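Local structure of molybdenum-binding-protein (Azotobacter vinelandii, 1H9M) at residues 102-105 with 109-112. The protein binds molybdate in the cytoplasm of a nitrogen-fixing bacterium and probably serves molybdenum storage and homeostasis. Sequence-based numbering, arbitrary orientation.
Sequences LALQ and EITS
The carbonyl oxygen of L102 is held from two sources on the facing strand. L102 O accepts a 2.8 Å hydrogen bond from I110 N, which sits 16° off the carbonyl plane. E109 CA adds a weaker CH...O contact to L102 O, at 3.1 Å. The return bond, L102 N to I110 O, is also 2.8 Å and nearly straight, with 170° at the hydrogen. L102 and I110 thus form a hydrogen-bonded antiparallel pair, and A103 with E109 the next, non-hydrogen-bonded one.

On the buried face, CG2 of I110 meets both leucines. I110 CG2 lies 3.9 Å from L102 CB, the two side chains running alongside each other. L104 comes in at a slant, its CD1 3.9 Å from I110 CG2. CG1 of I110 is anti to the backbone N (chi1 175°), which leaves CG2 to face the leucines. I110 also packs on A132 and I134 of strand 129-134.

On the other face, E109 is exposed and its OE2 forms a salt bridge with K89. The segments belong to the antiparallel beta hairpin of strands 97-104 and 109-115, part of the second TOBE domain, an OB-type beta barrel.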
loop_
_atom_site.group_PDB
_atom_site.type_symbol
_atom_site.label_atom_id
_atom_site.label_comp_id
_atom_site.label_asym_id
_atom_site.label_seq_id
_atom_site.Cartn_x
_atom_site.Cartn_y
_atom_site.Cartn_z
ATOM N N LEU A 102 -11.579 14.320 -5.828
ATOM C CA LEU A 102 -11.315 15.755 -5.593
ATOM C C LEU A 102 -10.862 16.360 -6.935
ATOM O O LEU A 102 -10.259 15.717 -7.781
ATOM C CB LEU A 102 -10.128 15.998 -4.670
ATOM C CG LEU A 102 -10.023 15.290 -3.338
ATOM C CD1 LEU A 102 -8.808 15.792 -2.553
ATOM C CD2 LEU A 102 -11.254 15.439 -2.452
ATOM N N ALA A 103 -11.184 17.642 -7.097
ATOM C CA ALA A 103 -10.734 18.434 -8.238
ATOM C C ALA A 103 -9.557 19.265 -7.718
ATOM O O ALA A 103 -9.646 19.989 -6.724
ATOM C CB ALA A 103 -11.888 19.313 -8.728
ATOM N N LEU A 104 -8.436 19.177 -8.395
ATOM C CA LEU A 104 -7.230 19.883 -8.018
ATOM C C LEU A 104 -6.989 21.113 -8.874
ATOM O O LEU A 104 -7.686 21.315 -9.859
ATOM C CB LEU A 104 -6.063 18.889 -8.202
ATOM C CG LEU A 104 -6.197 17.640 -7.314
ATOM C CD1 LEU A 104 -5.027 16.700 -7.551
ATOM C CD2 LEU A 104 -6.277 18.038 -5.848
ATOM N N GLN A 105 -5.919 21.813 -8.546
ATOM C CA GLN A 105 -5.523 23.000 -9.303
ATOM C C GLN A 105 -5.179 22.661 -10.746
ATOM O O GLN A 105 -4.360 21.772 -10.990
ATOM C CB GLN A 105 -4.287 23.611 -8.623
ATOM N N GLU A 109 -8.000 15.625 -11.474
ATOM C CA GLU A 109 -8.857 15.018 -10.447
ATOM C C GLU A 109 -8.073 13.927 -9.686
ATOM O O GLU A 109 -7.291 13.282 -10.377
ATOM C CB GLU A 109 -10.015 14.266 -11.098
ATOM C CG GLU A 109 -11.082 15.105 -11.767
ATOM C CD GLU A 109 -12.215 14.255 -12.309
ATOM O OE1 GLU A 109 -12.249 13.024 -12.087
ATOM O OE2 GLU A 109 -13.114 14.832 -12.958
ATOM N N ILE A 110 -8.409 13.650 -8.423
ATOM C CA ILE A 110 -7.713 12.504 -7.780
ATOM C C ILE A 110 -8.784 11.742 -7.022
ATOM O O ILE A 110 -9.654 12.407 -6.469
ATOM C CB ILE A 110 -6.582 12.909 -6.821
ATOM C CG1 ILE A 110 -5.976 11.689 -6.086
ATOM C CG2 ILE A 110 -7.051 13.897 -5.794
ATOM C CD1 ILE A 110 -4.522 11.792 -5.696
ATOM N N THR A 111 -8.815 10.404 -7.103
ATOM C CA THR A 111 -9.867 9.672 -6.430
ATOM C C THR A 111 -9.228 8.881 -5.273
ATOM O O THR A 111 -8.176 8.248 -5.438
ATOM C CB THR A 111 -10.485 8.716 -7.448
ATOM O OG1 THR A 111 -11.037 9.538 -8.531
ATOM C CG2 THR A 111 -11.589 7.854 -6.869
ATOM N N SER A 112 -9.969 8.837 -4.192
ATOM C CA SER A 112 -9.507 8.108 -2.993
ATOM C C SER A 112 -10.604 7.177 -2.552
ATOM O O SER A 112 -11.818 7.446 -2.774
ATOM C CB SER A 112 -9.212 9.133 -1.871
ATOM O OG SER A 112 -9.161 8.479 -0.632
#